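Local coordinates for DNA repair protein rad60 (Schizosaccharomyces pombe, PDB 3GOE) that helps repair DNA double-strand breaks by recombination between sister chromatids, the domain given here being its SUMO-like, ubiquitin-fold part, at residues 25-37 / 53-67. Numbering follows the deposited sequence.
Sequences SIPVDFTVKDLIK and LEFEGEWLDPNDQVQ
Thr31 and Gln65 form a single antiparallel, non-hydrogen-bonded pair, flanked by Val66 N giving to Phe30 O (2.8 Å, nearly straight at 168°) and Val32 N giving to Asp64 O at 2.9 Å. Beyond them Gln67 N reaches Val28 O, and Lys33 N reaches Pro62 O, making four backbone bonds, two donated by each side. Because Val32 and Lys33 form the first turn of helix 32-43, their N-H groups lack acceptors within the helix; the loop carbonyls supply them. Thr31, the N-cap, accepts from Asp34 N at OG1, and Thr31 N returns a bond to Asp34 OD2 (2.9 Å), completing a capping box.

Val32 CB lies against the carbonyl oxygen of Asp61, 3.3 Å from Asp61 O. Among the apolar contacts, Val32 turns CG1, anti to its N (chi1 166°), toward Leu60 CB. Deeper, Leu53 CD1 lies 3.5 Å from Leu35 CD2, and Leu53 CG meets Ile36 CG1, these two side chains lying alongside and pointing opposite ways. Val66 CG2 touches Ile26 CD1 at 3.8 Å, and Ile10 of strand 9-16 also packs on Val66.

On the outer side, Gln67 NE2 donates to Gln65 OE1 (3.0 Å) from above the carbonyl plane; Gln67 crosses Val28 roughly at right angles, while Gln65 OE1 lies 3.7 Å from Asp29 CB. A leucine at Gln65 would probably leave the Gln67 amide without this acceptor and freer to turn.

The geometry is that of the ubiquitin fold's helix start tied to the loop after strand 58-59: main-chain bonds probably set the register, with the Asp61 Asx turn and the capping box shaping the two partners, while aliphatic groups close the core between helix and sheet.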
ATOM      1  N   SER A  25       2.546  -8.376  -0.354  1.00 10.83           N
ATOM      2  CA  SER A  25       3.972  -8.234  -0.087  1.00 10.81           C
ATOM      3  C   SER A  25       4.479  -7.421  -1.272  1.00 11.82           C
ATOM      4  O   SER A  25       4.514  -7.844  -2.419  1.00 18.42           O
ATOM      5  CB  SER A  25       4.628  -9.563   0.017  1.00 10.05           C
ATOM      6  OG  SER A  25       4.279 -10.453  -1.024  1.00 11.57           O
ATOM      7  N   ILE A  26       4.821  -6.176  -0.989  1.00 10.40           N
ATOM      8  CA  ILE A  26       5.160  -5.323  -2.103  0.50 11.65           C
ATOM      9  C   ILE A  26       6.545  -4.667  -1.915  1.00  9.65           C
ATOM     10  O   ILE A  26       7.067  -4.511  -0.818  1.00  9.88           O
ATOM     11  CB  ILE A  26       4.238  -4.176  -2.540  0.50 12.15           C
ATOM     12  CG1 ILE A  26       4.175  -3.119  -1.443  0.50 16.46           C
ATOM     13  CG2 ILE A  26       2.914  -4.728  -3.038  0.50 14.40           C
ATOM     14  CD1 ILE A  26       3.877  -1.766  -2.081  0.50 25.27           C
ATOM     15  N   PRO A  27       7.177  -4.375  -3.032  1.00  9.21           N
ATOM     16  CA  PRO A  27       8.496  -3.713  -2.974  1.00  9.34           C
ATOM     17  C   PRO A  27       8.416  -2.325  -2.393  1.00  8.76           C
ATOM     18  O   PRO A  27       7.548  -1.540  -2.736  1.00 10.07           O
ATOM     19  CB  PRO A  27       8.918  -3.674  -4.451  1.00 11.39           C
ATOM     20  CG  PRO A  27       8.151  -4.783  -5.096  1.00 12.63           C
ATOM     21  CD  PRO A  27       6.852  -4.774  -4.420  1.00 11.14           C
ATOM     22  N   VAL A  28       9.380  -2.010  -1.538  1.00  9.30           N
ATOM     23  CA  VAL A  28       9.381  -0.689  -0.913  1.00  9.91           C
ATOM     24  C   VAL A  28       9.781   0.417  -1.863  1.00  9.43           C
ATOM     25  O   VAL A  28       9.555   1.584  -1.590  1.00 10.81           O
ATOM     26  CB  VAL A  28      10.293  -0.690   0.338  1.00 12.15           C
ATOM     27  CG1 VAL A  28       9.752  -1.652   1.387  1.00 14.74           C
ATOM     28  CG2 VAL A  28      11.745  -0.964  -0.016  1.00 14.31           C
ATOM     29  N   ASP A  29      10.284   0.097  -3.057  1.00  9.83           N
ATOM     30  CA  ASP A  29      10.491   1.086  -4.088  1.00 11.33           C
ATOM     31  C   ASP A  29       9.230   1.347  -4.938  1.00 10.45           C
ATOM     32  O   ASP A  29       9.262   2.280  -5.757  1.00 13.07           O
ATOM     33  CB  ASP A  29      11.741   0.760  -4.909  1.00 16.31           C
ATOM     34  CG  ASP A  29      11.575  -0.321  -5.910  1.00 20.45           C
ATOM     35  OD1 ASP A  29      10.541  -1.008  -5.927  1.00 31.35           O
ATOM     36  OD2 ASP A  29      12.557  -0.465  -6.724  1.00 29.51           O
ATOM     37  N   PHE A  30       8.146   0.607  -4.747  1.00 10.17           N
ATOM     38  CA  PHE A  30       6.905   1.005  -5.360  1.00  9.85           C
ATOM     39  C   PHE A  30       6.444   2.323  -4.747  1.00  8.09           C
ATOM     40  O   PHE A  30       6.653   2.543  -3.567  1.00  9.75           O
ATOM     41  CB  PHE A  30       5.817  -0.065  -5.131  1.00 11.65           C
ATOM     42  CG  PHE A  30       5.755  -1.266  -6.018  1.00 14.38           C
ATOM     43  CD1 PHE A  30       6.841  -1.589  -6.809  1.00 16.92           C
ATOM     44  CD2 PHE A  30       4.613  -2.053  -6.051  1.00 19.07           C
ATOM     45  CE1 PHE A  30       6.803  -2.766  -7.624  1.00 21.93           C
ATOM     46  CE2 PHE A  30       4.560  -3.216  -6.809  1.00 23.11           C
ATOM     47  CZ  PHE A  30       5.660  -3.502  -7.593  1.00 24.90           C
ATOM     48  N   THR A  31       5.722   3.095  -5.520  1.00  7.49           N
ATOM     49  CA  THR A  31       4.987   4.194  -4.941  1.00  7.51           C
ATOM     50  C   THR A  31       3.695   3.725  -4.278  1.00  6.96           C
ATOM     51  O   THR A  31       3.222   2.619  -4.461  1.00  7.40           O
ATOM     52  CB  THR A  31       4.670   5.278  -6.007  1.00  7.72           C
ATOM     53  OG1 THR A  31       3.898   4.686  -6.987  1.00  8.31           O
ATOM     54  CG2 THR A  31       5.915   5.898  -6.543  1.00  8.80           C
ATOM     55  N   VAL A  32       3.122   4.617  -3.479  1.00  7.39           N
ATOM     56  CA  VAL A  32       1.802   4.397  -2.926  1.00  7.32           C
ATOM     57  C   VAL A  32       0.792   4.178  -4.048  1.00  7.10           C
ATOM     58  O   VAL A  32      -0.057   3.293  -3.948  1.00  7.57           O
ATOM     59  CB  VAL A  32       1.435   5.582  -1.994  1.00  8.26           C
ATOM     60  CG1 VAL A  32      -0.027   5.594  -1.654  1.00  9.03           C
ATOM     61  CG2 VAL A  32       2.356   5.522  -0.775  1.00  9.90           C
ATOM     62  N   LYS A  33       0.893   4.940  -5.138  1.00  7.36           N
ATOM     63  CA  LYS A  33      -0.005   4.712  -6.273  1.00  7.36           C
ATOM     64  C   LYS A  33       0.186   3.309  -6.831  1.00  6.95           C
ATOM     65  O   LYS A  33      -0.795   2.631  -7.163  1.00  7.52           O
ATOM     66  CB  LYS A  33       0.233   5.774  -7.362  1.00  8.55           C
ATOM     67  CG  LYS A  33      -0.796   5.676  -8.475  1.00 11.42           C
ATOM     68  CD  LYS A  33      -0.566   6.716  -9.513  1.00 18.12           C
ATOM     69  CE  LYS A  33      -1.181   8.043  -9.298  1.00 35.31           C
ATOM     70  NZ  LYS A  33      -1.147   8.629 -10.705  1.00 47.69           N
ATOM     71  N   ASP A  34       1.407   2.838  -6.962  1.00  7.20           N
ATOM     72  CA  ASP A  34       1.702   1.503  -7.426  1.00  7.17           C
ATOM     73  C   ASP A  34       1.017   0.480  -6.503  1.00  6.93           C
ATOM     74  O   ASP A  34       0.448  -0.514  -6.955  1.00  7.45           O
ATOM     75  CB  ASP A  34       3.191   1.237  -7.443  1.00  7.78           C
ATOM     76  CG  ASP A  34       4.017   1.922  -8.487  1.00  9.06           C
ATOM     77  OD1 ASP A  34       3.493   2.182  -9.601  1.00 11.01           O
ATOM     78  OD2 ASP A  34       5.220   2.131  -8.229  1.00 11.11           O
ATOM     79  N   LEU A  35       1.136   0.680  -5.177  1.00  7.09           N
ATOM     80  CA  LEU A  35       0.498  -0.197  -4.206  1.00  6.73           C
ATOM     81  C   LEU A  35      -1.010  -0.256  -4.443  1.00  6.97           C
ATOM     82  O   LEU A  35      -1.610  -1.335  -4.408  1.00  7.46           O
ATOM     83  CB  LEU A  35       0.847   0.292  -2.798  1.00  7.44           C
ATOM     84  CG  LEU A  35       0.133  -0.389  -1.628  1.00  8.47           C
ATOM     85  CD1 LEU A  35       0.293  -1.909  -1.636  1.00  9.70           C
ATOM     86  CD2 LEU A  35       0.620   0.232  -0.323  1.00 10.57           C
ATOM     87  N   ILE A  36      -1.626   0.912  -4.688  1.00  7.04           N
ATOM     88  CA  ILE A  36      -3.044   0.928  -4.992  1.00  6.95           C
ATOM     89  C   ILE A  36      -3.373   0.196  -6.252  1.00  6.91           C
ATOM     90  O   ILE A  36      -4.331  -0.591  -6.333  1.00  7.32           O
ATOM     91  CB  ILE A  36      -3.594   2.392  -5.006  1.00  7.40           C
ATOM     92  CG1 ILE A  36      -3.404   3.071  -3.666  1.00  8.01           C
ATOM     93  CG2 ILE A  36      -5.050   2.384  -5.403  1.00  9.01           C
ATOM     94  CD1 ILE A  36      -3.652   4.577  -3.709  1.00  9.55           C
ATOM     95  N   LYS A  37      -2.593   0.416  -7.327  1.00  6.79           N
ATOM     96  CA  LYS A  37      -2.806  -0.276  -8.582  1.00  7.14           C
ATOM     97  C   LYS A  37      -2.730  -1.797  -8.387  1.00  6.83           C
ATOM     98  O   LYS A  37      -3.505  -2.544  -8.987  1.00  7.91           O
ATOM     99  CB  LYS A  37      -1.809   0.148  -9.655  1.00  8.34           C
ATOM    100  CG  LYS A  37      -2.031   1.534 -10.193  1.00  9.71           C
ATOM    101  CD  LYS A  37      -0.965   1.891 -11.242  1.00 14.14           C
ATOM    102  CE  LYS A  37      -1.229   3.188 -11.944  1.00 18.50           C
ATOM    103  NZ  LYS A  37      -0.156   3.421 -12.927  1.00 35.63           N
ATOM    104  N   LEU A  53      -5.149   5.748   0.257  1.00  9.63           N
ATOM    105  CA  LEU A  53      -4.745   4.954   1.404  1.00  9.46           C
ATOM    106  C   LEU A  53      -4.536   5.825   2.618  1.00  9.55           C
ATOM    107  O   LEU A  53      -3.916   6.867   2.501  1.00 11.50           O
ATOM    108  CB  LEU A  53      -3.463   4.172   1.169  1.00 10.31           C
ATOM    109  CG  LEU A  53      -3.446   3.197   0.031  1.00 11.16           C
ATOM    110  CD1 LEU A  53      -2.121   2.453  -0.034  1.00 13.46           C
ATOM    111  CD2 LEU A  53      -4.607   2.211   0.054  1.00 12.00           C
ATOM    112  N   GLU A  54      -5.106   5.420   3.733  1.00 10.87           N
ATOM    113  CA  GLU A  54      -4.946   6.113   5.026  1.00 12.03           C
ATOM    114  C   GLU A  54      -4.118   5.254   5.969  1.00 11.68           C
ATOM    115  O   GLU A  54      -4.389   4.060   6.096  1.00 13.84           O
ATOM    116  CB  GLU A  54      -6.309   6.441   5.633  1.00 16.15           C
ATOM    117  CG  GLU A  54      -6.445   7.138   6.986  1.00 32.44           C
ATOM    118  CD  GLU A  54      -7.897   7.609   7.056  1.00 45.31           C
ATOM    119  OE1 GLU A  54      -8.350   8.433   6.224  1.00 65.21           O
ATOM    120  OE2 GLU A  54      -8.575   7.118   7.992  1.00 56.93           O
ATOM    121  N   PHE A  55      -3.161   5.893   6.591  1.00 12.62           N
ATOM    122  CA  PHE A  55      -2.259   5.230   7.531  1.00 12.57           C
ATOM    123  C   PHE A  55      -2.279   6.021   8.805  1.00 16.05           C
ATOM    124  O   PHE A  55      -1.933   7.194   8.777  1.00 19.57           O
ATOM    125  CB  PHE A  55      -0.868   5.132   6.955  1.00 13.15           C
ATOM    126  CG  PHE A  55       0.159   4.508   7.870  1.00 13.59           C
ATOM    127  CD1 PHE A  55      -0.044   3.285   8.483  1.00 15.11           C
ATOM    128  CD2 PHE A  55       1.296   5.177   8.177  1.00 19.18           C
ATOM    129  CE1 PHE A  55       0.857   2.680   9.361  1.00 18.30           C
ATOM    130  CE2 PHE A  55       2.271   4.628   8.950  1.00 23.24           C
ATOM    131  CZ  PHE A  55       2.068   3.407   9.584  1.00 23.21           C
ATOM    132  N   GLU A  56      -2.736   5.402   9.899  1.00 20.57           N
ATOM    133  CA  GLU A  56      -2.825   6.093  11.175  1.00 26.61           C
ATOM    134  C   GLU A  56      -3.564   7.393  11.042  1.00 28.82           C
ATOM    135  O   GLU A  56      -3.253   8.441  11.618  1.00 42.61           O
ATOM    136  CB  GLU A  56      -1.383   6.268  11.716  1.00 33.50           C
ATOM    137  CG  GLU A  56      -0.836   4.863  11.983  1.00 40.56           C
ATOM    138  CD  GLU A  56       0.651   4.806  12.265  1.00 55.28           C
ATOM    139  OE1 GLU A  56       1.510   5.388  11.550  1.00 80.99           O
ATOM    140  OE2 GLU A  56       0.910   4.093  13.271  1.00 55.24           O
ATOM    141  N   GLY A  57      -4.650   7.396  10.270  1.00 28.92           N
ATOM    142  CA  GLY A  57      -5.392   8.663  10.358  1.00 33.11           C
ATOM    143  C   GLY A  57      -4.874   9.674   9.362  1.00 30.79           C
ATOM    144  O   GLY A  57      -5.380  10.794   9.328  1.00 35.88           O
ATOM    145  N   GLU A  58      -3.896   9.364   8.524  1.00 24.34           N
ATOM    146  CA  GLU A  58      -3.309  10.299   7.601  1.00 25.95           C
ATOM    147  C   GLU A  58      -3.303   9.829   6.156  1.00 18.91           C
ATOM    148  O   GLU A  58      -3.049   8.643   5.964  1.00 16.59           O
ATOM    149  CB  GLU A  58      -1.851  10.575   8.068  1.00 33.38           C
ATOM    150  CG  GLU A  58      -1.607  10.215   9.531  1.00 39.45           C
ATOM    151  CD  GLU A  58      -0.344  10.725  10.192  1.00 46.49           C
ATOM    152  OE1 GLU A  58       0.737  10.736   9.542  1.00 48.92           O
ATOM    153  OE2 GLU A  58      -0.432  11.118  11.384  1.00 58.33           O
ATOM    154  N   TRP A  59      -3.583  10.666   5.155  1.00 17.72           N
ATOM    155  CA  TRP A  59      -3.564  10.242   3.774  1.00 14.40           C
ATOM    156  C   TRP A  59      -2.148  10.048   3.300  1.00 12.80           C
ATOM    157  O   TRP A  59      -1.313  10.967   3.438  1.00 15.24           O
ATOM    158  CB  TRP A  59      -4.243  11.308   2.815  1.00 21.47           C
ATOM    159  CG  TRP A  59      -5.681  11.464   3.106  1.00 29.59           C
ATOM    160  CD1 TRP A  59      -6.224  12.704   3.364  1.00 35.12           C
ATOM    161  CD2 TRP A  59      -6.709  10.480   3.176  1.00 29.18           C
ATOM    162  NE1 TRP A  59      -7.548  12.525   3.594  1.00 36.53           N
ATOM    163  CE2 TRP A  59      -7.864  11.185   3.480  1.00 34.15           C
ATOM    164  CE3 TRP A  59      -6.808   9.100   3.017  1.00 23.25           C
ATOM    165  CZ2 TRP A  59      -9.087  10.540   3.627  1.00 34.95           C
ATOM    166  CZ3 TRP A  59      -7.997   8.441   3.154  1.00 27.62           C
ATOM    167  CH2 TRP A  59      -9.125   9.194   3.466  1.00 33.62           C
ATOM    168  N   LEU A  60      -1.841   8.902   2.694  1.00 10.51           N
ATOM    169  CA  LEU A  60      -0.537   8.682   2.102  1.00  9.52           C
ATOM    170  C   LEU A  60      -0.480   9.373   0.751  1.00  9.78           C
ATOM    171  O   LEU A  60      -1.403   9.320  -0.054  1.00 11.62           O
ATOM    172  CB  LEU A  60      -0.295   7.190   1.963  1.00  9.62           C
ATOM    173  CG  LEU A  60      -0.150   6.412   3.251  1.00 11.25           C
ATOM    174  CD1 LEU A  60      -0.019   4.919   2.976  1.00 14.33           C
ATOM    175  CD2 LEU A  60       1.038   6.842   4.054  1.00 15.87           C
ATOM    176  N   ASP A  61       0.675  10.021   0.461  1.00  9.60           N
ATOM    177  CA  ASP A  61       0.884  10.677  -0.807  1.00  9.75           C
ATOM    178  C   ASP A  61       1.087   9.644  -1.894  1.00  8.66           C
ATOM    179  O   ASP A  61       2.035   8.857  -1.819  1.00  8.99           O
ATOM    180  CB  ASP A  61       2.095  11.571  -0.711  1.00 11.02           C
ATOM    181  CG  ASP A  61       2.434  12.397  -1.936  1.00 12.55           C
ATOM    182  OD1 ASP A  61       1.992  12.062  -3.031  1.00 13.56           O
ATOM    183  OD2 ASP A  61       3.191  13.375  -1.768  1.00 17.25           O
ATOM    184  N   PRO A  62       0.245   9.618  -2.920  1.00  9.31           N
ATOM    185  CA  PRO A  62       0.369   8.579  -3.966  1.00  9.56           C
ATOM    186  C   PRO A  62       1.714   8.596  -4.660  1.00  8.19           C
ATOM    187  O   PRO A  62       2.114   7.579  -5.234  1.00  8.47           O
ATOM    188  CB  PRO A  62      -0.760   8.897  -4.947  1.00 12.01           C
ATOM    189  CG  PRO A  62      -1.120  10.289  -4.681  1.00 15.32           C
ATOM    190  CD  PRO A  62      -0.915  10.498  -3.187  1.00 11.78           C
ATOM    191  N   ASN A  63       2.391   9.746  -4.670  1.00  8.43           N
ATOM    192  CA  ASN A  63       3.632   9.846  -5.411  1.00  8.13           C
ATOM    193  C   ASN A  63       4.868   9.498  -4.593  1.00  8.93           C
ATOM    194  O   ASN A  63       5.982   9.474  -5.166  1.00 10.46           O
ATOM    195  CB  ASN A  63       3.758  11.240  -6.051  1.00  9.35           C
ATOM    196  CG  ASN A  63       2.657  11.479  -7.042  1.00 10.07           C
ATOM    197  OD1 ASN A  63       2.172  10.597  -7.694  1.00 11.67           O
ATOM    198  ND2 ASN A  63       2.260  12.700  -7.175  1.00 20.52           N
ATOM    199  N   ASP A  64       4.688   9.213  -3.326  1.00  8.72           N
ATOM    200  CA  ASP A  64       5.833   8.795  -2.473  1.00  9.62           C
ATOM    201  C   ASP A  64       6.090   7.330  -2.674  1.00  8.91           C
ATOM    202  O   ASP A  64       5.199   6.494  -2.746  1.00  9.16           O
ATOM    203  CB  ASP A  64       5.521   9.044  -1.006  1.00 10.17           C
ATOM    204  CG  ASP A  64       5.739  10.467  -0.594  1.00 13.84           C
ATOM    205  OD1 ASP A  64       6.352  11.267  -1.369  1.00 17.85           O
ATOM    206  OD2 ASP A  64       5.325  10.745   0.575  1.00 17.95           O
ATOM    207  N   GLN A  65       7.380   6.963  -2.712  1.00 10.16           N
ATOM    208  CA  GLN A  65       7.774   5.561  -2.563  1.00  9.66           C
ATOM    209  C   GLN A  65       7.367   5.075  -1.194  1.00  9.23           C
ATOM    210  O   GLN A  65       7.472   5.804  -0.194  1.00 10.61           O
ATOM    211  CB  GLN A  65       9.265   5.379  -2.753  1.00 10.74           C
ATOM    212  CG  GLN A  65       9.709   5.673  -4.125  1.00 13.26           C
ATOM    213  CD  GLN A  65      11.227   5.537  -4.224  1.00 16.93           C
ATOM    214  OE1 GLN A  65      11.686   4.481  -4.470  1.00 30.15           O
ATOM    215  NE2 GLN A  65      11.866   6.664  -3.995  1.00 27.05           N
ATOM    216  N   VAL A  66       6.992   3.807  -1.092  1.00  8.97           N
ATOM    217  CA  VAL A  66       6.664   3.201   0.192  1.00  9.38           C
ATOM    218  C   VAL A  66       7.821   3.390   1.148  1.00  9.97           C
ATOM    219  O   VAL A  66       7.605   3.734   2.331  1.00 11.86           O
ATOM    220  CB  VAL A  66       6.287   1.726  -0.030  1.00  9.79           C
ATOM    221  CG1 VAL A  66       6.261   0.966   1.272  1.00 12.52           C
ATOM    222  CG2 VAL A  66       4.941   1.646  -0.739  1.00 11.57           C
ATOM    223  N   GLN A  67       9.074   3.216   0.718  1.00 10.43           N
ATOM    224  CA  GLN A  67      10.194   3.421   1.610  1.00 13.01           C
ATOM    225  C   GLN A  67      10.284   4.822   2.204  1.00 14.51           C
ATOM    226  O   GLN A  67      10.933   4.965   3.263  1.00 19.03           O
ATOM    227  CB  GLN A  67      11.482   3.063   0.882  1.00 15.53           C
ATOM    228  CG  GLN A  67      11.965   3.828  -0.313  1.00 19.12           C
ATOM    229  CD  GLN A  67      13.173   3.179  -0.974  1.00 27.86           C
ATOM    230  OE1 GLN A  67      13.971   2.488  -0.328  1.00 37.47           O
ATOM    231  NE2 GLN A  67      13.327   3.368  -2.255  1.00 40.25           N
TER